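Local coordinates for protein D-glycero-alpha-D-manno-heptose 7-phosphate kinase (Campylobacter jejuni subsp. jejuni, PDB 4N3O) that phosphorylates D-glycero-alpha-D-manno-heptose 7-phosphate at C-1 with ATP, a step toward the GDP-heptose used in capsule polysaccharide biosynthesis, at residues L136-G139 and E140-A144; I236-D239 and A240-K244; V273-D276 and E277-R280. All coordinates share one frame; numbering follows the deposited sequence.

Contact 1: L136-G139 and E140-A144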
loop_
_atom_site.group_PDB
_atom_site.type_symbol
_atom_site.label_atom_id
_atom_site.label_comp_id
_atom_site.label_asym_id
_atom_site.label_seq_id
_atom_site.Cartn_x
_atom_site.Cartn_y
_atom_site.Cartn_z
ATOM N N LEU A 136 20.214 18.347 11.870
ATOM C CA LEU A 136 19.675 19.100 12.991
ATOM C C LEU A 136 19.332 18.171 14.139
ATOM O O LEU A 136 18.872 17.063 13.909
ATOM C CB LEU A 136 18.419 19.843 12.543
ATOM C CG LEU A 136 18.574 20.756 11.330
ATOM C CD1 LEU A 136 17.238 21.400 11.005
ATOM C CD2 LEU A 136 19.638 21.810 11.588
ATOM N N PRO A 137 19.551 18.618 15.385
ATOM C CA PRO A 137 19.217 17.773 16.530
ATOM C C PRO A 137 17.699 17.783 16.760
ATOM O O PRO A 137 17.207 18.471 17.651
ATOM C CB PRO A 137 19.976 18.443 17.686
ATOM C CG PRO A 137 20.050 19.890 17.310
ATOM C CD PRO A 137 20.100 19.927 15.801
ATOM N N LEU A 138 16.972 17.010 15.955
ATOM C CA LEU A 138 15.504 16.984 16.010
ATOM C C LEU A 138 14.865 15.607 16.050
ATOM O O LEU A 138 14.834 14.902 15.052
ATOM C CB LEU A 138 14.930 17.721 14.792
ATOM C CG LEU A 138 15.132 19.236 14.713
ATOM C CD1 LEU A 138 14.575 19.776 13.400
ATOM C CD2 LEU A 138 14.463 19.911 15.893
ATOM N N GLY A 139 14.313 15.244 17.201
ATOM C CA GLY A 139 13.624 13.972 17.324
ATOM C C GLY A 139 12.295 14.075 16.622
ATOM O O GLY A 139 11.920 15.131 16.123
ATOM N N GLU A 140 11.554 12.989 16.611
ATOM C CA GLU A 140 10.277 12.976 15.934
ATOM C C GLU A 140 9.260 13.929 16.598
ATOM O O GLU A 140 8.559 14.652 15.901
ATOM C CB GLU A 140 9.758 11.539 15.839
ATOM C CG GLU A 140 10.775 10.528 15.273
ATOM C CD GLU A 140 11.166 10.728 13.799
ATOM O OE1 GLU A 140 11.474 9.705 13.128
ATOM O OE2 GLU A 140 11.166 11.875 13.298
ATOM N N TYR A 141 9.179 13.943 17.927
ATOM C CA TYR A 141 8.252 14.856 18.628
ATOM C C TYR A 141 8.563 16.336 18.334
ATOM O O TYR A 141 7.657 17.136 18.097
ATOM C CB TYR A 141 8.265 14.607 20.135
ATOM C CG TYR A 141 7.620 15.716 20.926
ATOM C CD1 TYR A 141 6.236 15.869 20.960
ATOM C CD2 TYR A 141 8.396 16.613 21.645
ATOM C CE1 TYR A 141 5.648 16.892 21.686
ATOM C CE2 TYR A 141 7.821 17.636 22.374
ATOM C CZ TYR A 141 6.449 17.776 22.393
ATOM O OH TYR A 141 5.895 18.804 23.131
ATOM N N GLU A 142 9.851 16.669 18.333
ATOM C CA GLU A 142 10.318 18.024 18.049
ATOM C C GLU A 142 9.957 18.409 16.623
ATOM O O GLU A 142 9.683 19.563 16.347
ATOM C CB GLU A 142 11.829 18.135 18.322
ATOM C CG GLU A 142 12.155 18.017 19.817
ATOM C CD GLU A 142 13.540 17.452 20.124
ATOM O OE1 GLU A 142 14.398 17.374 19.216
ATOM O OE2 GLU A 142 13.767 17.066 21.299
ATOM N N ILE A 143 9.911 17.436 15.718
ATOM C CA ILE A 143 9.516 17.746 14.346
ATOM C C ILE A 143 8.015 17.994 14.265
ATOM O O ILE A 143 7.568 18.892 13.554
ATOM C CB ILE A 143 9.968 16.659 13.356
ATOM C CG1 ILE A 143 11.474 16.780 13.131
ATOM C CG2 ILE A 143 9.226 16.782 12.033
ATOM C CD1 ILE A 143 12.053 15.675 12.258
ATOM N N ALA A 144 7.238 17.223 15.010
ATOM C CA ALA A 144 5.791 17.427 15.028
ATOM C C ALA A 144 5.452 18.781 15.661
ATOM O O ALA A 144 4.540 19.459 15.176
ATOM C CB ALA A 144 5.094 16.304 15.776
#
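Glu-142 OE1 accepts a hydrogen bond from Gly-139 N at 2.9 Å. The bond is nearly straight, with an N-H...O angle of 166°. The N-H meets the oxygen from above the carboxylate plane, 57° out of it. The side chain of Glu-142 turns back to reach it: CG lies beside its own backbone N (chi1 -68°), and the chain is extended beyond CG. Gly-139 is held at its other end too: its O accepts from Ile-143 N at 3.1 Å, the first i to i+4 bond of the helix. Gly-139 is the N-cap of helix 140-153, and Glu-142 is the third helical residue. Its bond to the N-cap N-H is one half of a capping box. Glycine has no side chain to supply the other half. Just before the cap, Pro-137 centres an inverse gamma turn, with a weak bond from Leu-138 N to Leu-136 O at 2.8 Å. Apolar atoms pack beside the cap. Leu-138 CD2 lies across the aliphatic part of Glu-142, 4.0 Å from its CB. Leu-138 CB meets Ile-143 CG1 at 3.9 Å. The same CG1 also lies alongside the cap carbonyl, 3.4 Å from Gly-139 O. Leu-138 continues onto Phe-95 of helix 82-96 and Ala-131 of helix 118-134, while Ile-143 rests on Ile-127 and Lys-128. A bend at chi2 turns the Glu-140 carboxylate back, and its OE2 has a long, weak ion pair with Lys-128. The Glu-140 side chain also touches Thr-168 of helix 162-169.

Contact 2: I236-D239 and A240-K244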
loop_
_atom_site.group_PDB
_atom_site.type_symbol
_atom_site.label_atom_id
_atom_site.label_comp_id
_atom_site.label_asym_id
_atom_site.label_seq_id
_atom_site.Cartn_x
_atom_site.Cartn_y
_atom_site.Cartn_z
ATOM N N ILE A 236 -19.328 9.421 25.544
ATOM C CA ILE A 236 -18.166 9.509 24.667
ATOM C C ILE A 236 -16.893 8.992 25.347
ATOM O O ILE A 236 -16.167 8.199 24.754
ATOM C CB ILE A 236 -17.975 10.947 24.137
ATOM C CG1 ILE A 236 -19.096 11.270 23.138
ATOM C CG2 ILE A 236 -16.622 11.101 23.458
ATOM C CD1 ILE A 236 -19.014 12.646 22.514
ATOM N N LYS A 237 -16.628 9.428 26.579
ATOM C CA LYS A 237 -15.436 8.960 27.309
ATOM C C LYS A 237 -15.528 7.462 27.620
ATOM O O LYS A 237 -14.515 6.809 27.875
ATOM C CB LYS A 237 -15.236 9.740 28.603
ATOM C CG LYS A 237 -14.006 9.324 29.397
ATOM C CD LYS A 237 -13.870 10.160 30.659
ATOM C CE LYS A 237 -12.630 9.788 31.451
ATOM N NZ LYS A 237 -12.487 10.673 32.639
ATOM N N GLN A 238 -16.747 6.935 27.620
ATOM C CA GLN A 238 -16.963 5.518 27.852
ATOM C C GLN A 238 -16.619 4.772 26.560
ATOM O O GLN A 238 -15.985 3.719 26.587
ATOM C CB GLN A 238 -18.423 5.252 28.263
ATOM C CG GLN A 238 -18.728 3.803 28.626
ATOM C CD GLN A 238 -17.975 3.328 29.858
ATOM O OE1 GLN A 238 -17.573 4.131 30.708
ATOM N NE2 GLN A 238 -17.791 2.013 29.969
ATOM N N ASP A 239 -17.039 5.331 25.429
ATOM C CA ASP A 239 -16.748 4.729 24.127
ATOM C C ASP A 239 -15.243 4.672 23.865
ATOM O O ASP A 239 -14.767 3.739 23.235
ATOM C CB ASP A 239 -17.480 5.477 23.004
ATOM C CG ASP A 239 -18.981 5.208 23.008
ATOM O OD1 ASP A 239 -19.376 4.047 23.270
ATOM O OD2 ASP A 239 -19.761 6.144 22.726
ATOM N N ALA A 240 -14.515 5.662 24.372
ATOM C CA ALA A 240 -13.064 5.726 24.228
ATOM C C ALA A 240 -12.393 4.565 24.961
ATOM O O ALA A 240 -11.668 3.782 24.350
ATOM C CB ALA A 240 -12.530 7.056 24.760
ATOM N N ILE A 241 -12.613 4.456 26.270
ATOM C CA ILE A 241 -11.998 3.349 27.017
ATOM C C ILE A 241 -12.458 1.986 26.474
ATOM O O ILE A 241 -11.713 1.007 26.513
ATOM C CB ILE A 241 -12.236 3.450 28.539
ATOM C CG1 ILE A 241 -13.739 3.552 28.859
ATOM C CG2 ILE A 241 -11.475 4.638 29.115
ATOM C CD1 ILE A 241 -14.045 3.911 30.303
ATOM N N LYS A 242 -13.665 1.940 25.930
ATOM C CA LYS A 242 -14.189 0.702 25.400
ATOM C C LYS A 242 -13.449 0.350 24.115
ATOM O O LYS A 242 -13.163 -0.817 23.872
ATOM C CB LYS A 242 -15.693 0.814 25.163
ATOM C CG LYS A 242 -16.387 -0.526 24.978
ATOM C CD LYS A 242 -17.888 -0.381 24.733
ATOM C CE LYS A 242 -18.603 0.261 25.917
ATOM N NZ LYS A 242 -20.081 0.295 25.729
HETATM N N MSE A 243 -13.125 1.370 23.315
HETATM C CA MSE A 243 -12.392 1.177 22.063
HETATM C C MSE A 243 -10.940 0.838 22.322
HETATM O O MSE A 243 -10.359 0.091 21.570
HETATM C CB MSE A 243 -12.479 2.394 21.154
HETATM C CG MSE A 243 -12.214 2.049 19.683
HETATM SE SE MSE A 243 -12.575 3.682 18.621
HETATM C CE MSE A 243 -14.526 3.819 18.852
ATOM N N LYS A 244 -10.329 1.384 23.367
ATOM C CA LYS A 244 -8.948 1.004 23.682
ATOM C C LYS A 244 -8.910 -0.463 24.074
ATOM O O LYS A 244 -8.088 -1.226 23.583
ATOM C CB LYS A 244 -8.370 1.777 24.868
ATOM C CG LYS A 244 -8.121 3.252 24.678
ATOM C CD LYS A 244 -7.284 3.764 25.851
ATOM C CE LYS A 244 -7.350 5.275 26.021
ATOM N NZ LYS A 244 -8.710 5.731 26.450
#
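Residues 236-239 and 240-244 form one uninterrupted helical run, joined by successive i to i+4 backbone bonds. Ala-240 N donates to Ile-236 O at 3.1 Å, Lys-242 N to Gln-238 O at 3.0 Å and Met-243 N to Asp-239 O at 2.9 Å. The bond from Ile-241 N to Lys-237 O is weak, 3.4 Å long though almost straight at 177°. The Ile-241 side chain leans back over the preceding turn. Its CG1 sits between the backbone N and the carbonyl carbon (chi1 55°), which presses it to 3.2 Å from Gln-238 O. Its CD1 then approaches the amide of Gln-238, 3.6 Å from OE1. Gln-238 bends at chi2, and the two side chains cross obliquely. Lys-242 bends at chi3; its NZ stands 4.5 Å from Asp-239 OD1. That is too far for a salt bridge, but the opposite charges probably still attract. Lys-237 NZ makes a salt bridge with Asp-29. On the buried side Ala-240 packs on Tyr-31 and Phe-174. Met-243, present as selenomethionine, fits against Leu-255, Ile-258 and Leu-259 of helix 252-262 and Leu-36 of strand 31-40. This part of helix 236-248 lays one side against the large mixed sheet of this GHMP kinase, while Gln-238, Ile-241 and Lys-242 are exposed. At its start, the side chain of Ile-236 is about 4 Å from that of Thr-22, a probable substrate-binding residue.

Contact 3: V273-D276 and E277-R280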
loop_
_atom_site.group_PDB
_atom_site.type_symbol
_atom_site.label_atom_id
_atom_site.label_comp_id
_atom_site.label_asym_id
_atom_site.label_seq_id
_atom_site.Cartn_x
_atom_site.Cartn_y
_atom_site.Cartn_z
ATOM N N VAL A 273 -26.715 12.851 3.985
ATOM C CA VAL A 273 -28.050 13.278 3.568
ATOM C C VAL A 273 -28.099 14.702 2.994
ATOM O O VAL A 273 -28.894 14.971 2.094
ATOM C CB VAL A 273 -29.059 13.158 4.740
ATOM C CG1 VAL A 273 -30.426 13.708 4.347
ATOM C CG2 VAL A 273 -29.177 11.707 5.200
ATOM N N SER A 274 -27.247 15.603 3.485
ATOM C CA SER A 274 -27.256 16.998 3.004
ATOM C C SER A 274 -26.897 17.133 1.514
ATOM O O SER A 274 -26.793 18.254 0.992
ATOM C CB SER A 274 -26.320 17.886 3.839
ATOM O OG SER A 274 -24.973 17.475 3.689
ATOM N N ASN A 275 -26.685 16.000 0.845
ATOM C CA ASN A 275 -26.389 16.013 -0.581
ATOM C C ASN A 275 -27.057 14.812 -1.259
ATOM O O ASN A 275 -26.943 13.681 -0.787
ATOM C CB ASN A 275 -24.881 16.004 -0.812
ATOM C CG ASN A 275 -24.516 16.175 -2.276
ATOM O OD1 ASN A 275 -25.378 16.397 -3.123
ATOM N ND2 ASN A 275 -23.234 16.087 -2.577
ATOM N N ASP A 276 -27.749 15.066 -2.366
ATOM C CA ASP A 276 -28.469 14.010 -3.087
ATOM C C ASP A 276 -27.535 12.980 -3.733
ATOM O O ASP A 276 -27.838 11.795 -3.738
ATOM C CB ASP A 276 -29.390 14.613 -4.158
ATOM C CG ASP A 276 -30.375 15.633 -3.586
ATOM O OD1 ASP A 276 -30.238 16.002 -2.396
ATOM O OD2 ASP A 276 -31.279 16.079 -4.333
ATOM N N GLU A 277 -26.397 13.435 -4.255
ATOM C CA GLU A 277 -25.447 12.543 -4.931
ATOM C C GLU A 277 -24.619 11.685 -3.950
ATOM O O GLU A 277 -24.297 10.538 -4.260
ATOM C CB GLU A 277 -24.544 13.342 -5.880
ATOM C CG GLU A 277 -23.827 12.502 -6.939
ATOM C CD GLU A 277 -24.763 11.904 -7.994
ATOM O OE1 GLU A 277 -26.005 11.926 -7.825
ATOM O OE2 GLU A 277 -24.252 11.404 -9.013
ATOM N N LEU A 278 -24.271 12.239 -2.786
ATOM C CA LEU A 278 -23.568 11.472 -1.755
ATOM C C LEU A 278 -24.531 10.453 -1.174
ATOM O O LEU A 278 -24.176 9.290 -0.997
ATOM C CB LEU A 278 -23.033 12.366 -0.625
ATOM C CG LEU A 278 -21.789 13.229 -0.878
ATOM C CD1 LEU A 278 -21.529 14.138 0.315
ATOM C CD2 LEU A 278 -20.563 12.377 -1.152
ATOM N N GLU A 279 -25.751 10.897 -0.884
ATOM C CA GLU A 279 -26.792 10.025 -0.338
ATOM C C GLU A 279 -27.069 8.852 -1.296
ATOM O O GLU A 279 -27.316 7.722 -0.853
ATOM C CB GLU A 279 -28.067 10.833 -0.071
ATOM C CG GLU A 279 -29.217 10.070 0.585
ATOM C CD GLU A 279 -30.438 10.958 0.856
ATOM O OE1 GLU A 279 -30.417 12.159 0.492
ATOM O OE2 GLU A 279 -31.429 10.458 1.434
ATOM N N ARG A 280 -26.999 9.121 -2.603
ATOM C CA ARG A 280 -27.229 8.094 -3.593
ATOM C C ARG A 280 -26.046 7.114 -3.569
ATOM O O ARG A 280 -26.235 5.916 -3.671
ATOM C CB ARG A 280 -27.374 8.686 -4.998
ATOM C CG ARG A 280 -28.278 7.841 -5.898
ATOM C CD ARG A 280 -28.153 8.109 -7.395
ATOM N NE ARG A 280 -27.139 7.267 -8.059
ATOM C CZ ARG A 280 -25.910 7.650 -8.411
ATOM N NH1 ARG A 280 -25.490 8.881 -8.194
ATOM N NH2 ARG A 280 -25.101 6.792 -9.011
#
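The amide oxygen of Asn-275, OD1, comes to 4.2 Å from Glu-277 CB, but the amide and the Glu-277 carboxylate, their planes 37° apart, do not stack. At the edge of the Arg-280 guanidinium, and in its plane, lies the Glu-277 carboxylate carbon. The two charges make a salt bridge, Arg-280 NH1 to Glu-277 OE2 at 2.9 Å. Glu-277 bends at chi2 and Arg-280 at chi3 to meet. The other terminal nitrogen, NH2, makes a salt bridge with Glu-323. Asn-275 is the N-cap of helix 276-287. With CG opposite its backbone N (chi1 -174°), its OD1 accepts a weak capping bond from Glu-277 N at 3.3 Å. Leu-278 meets the same side chain at about a right angle, with CG 3.6 Å from Asn-275 ND2. The first helical turn follows: Glu-279 N bonds to Asn-275 O at 3.0 Å, and Arg-280 N to Asp-276 O at 3.0 Å. Asp-276 OD1 and Glu-279 OE1 stay 4.8 Å apart, like charges that probably repel weakly; Asp-276 also touches Lys-214. This cap joins helix 267-273 to helix 276-287, with Asn-275 and Leu-278 packed against Ile-209 in the loop after strand 202-206.

The three contacts are separate local features in series along the chain. Contact 1 caps a helix within the N-terminal GHMP kinase range, and contact 3 caps one within the C-terminal range. They lie on opposite sides of the chain's centre, their centres 43 Å and their nearest atoms about 30 Å apart. Contact 2, in mid-helix, is separated by about 18 Å from contact 1 and about 20 Å from contact 3, nearest atom to nearest atom. Of the three it is nearest to the probable substrate site. In contact 1, the side chain of Ile-143 is about 11 Å from that of Glu-151, a probable magnesium ligand on the same helix. Contact 3 lies away from all the probable sites.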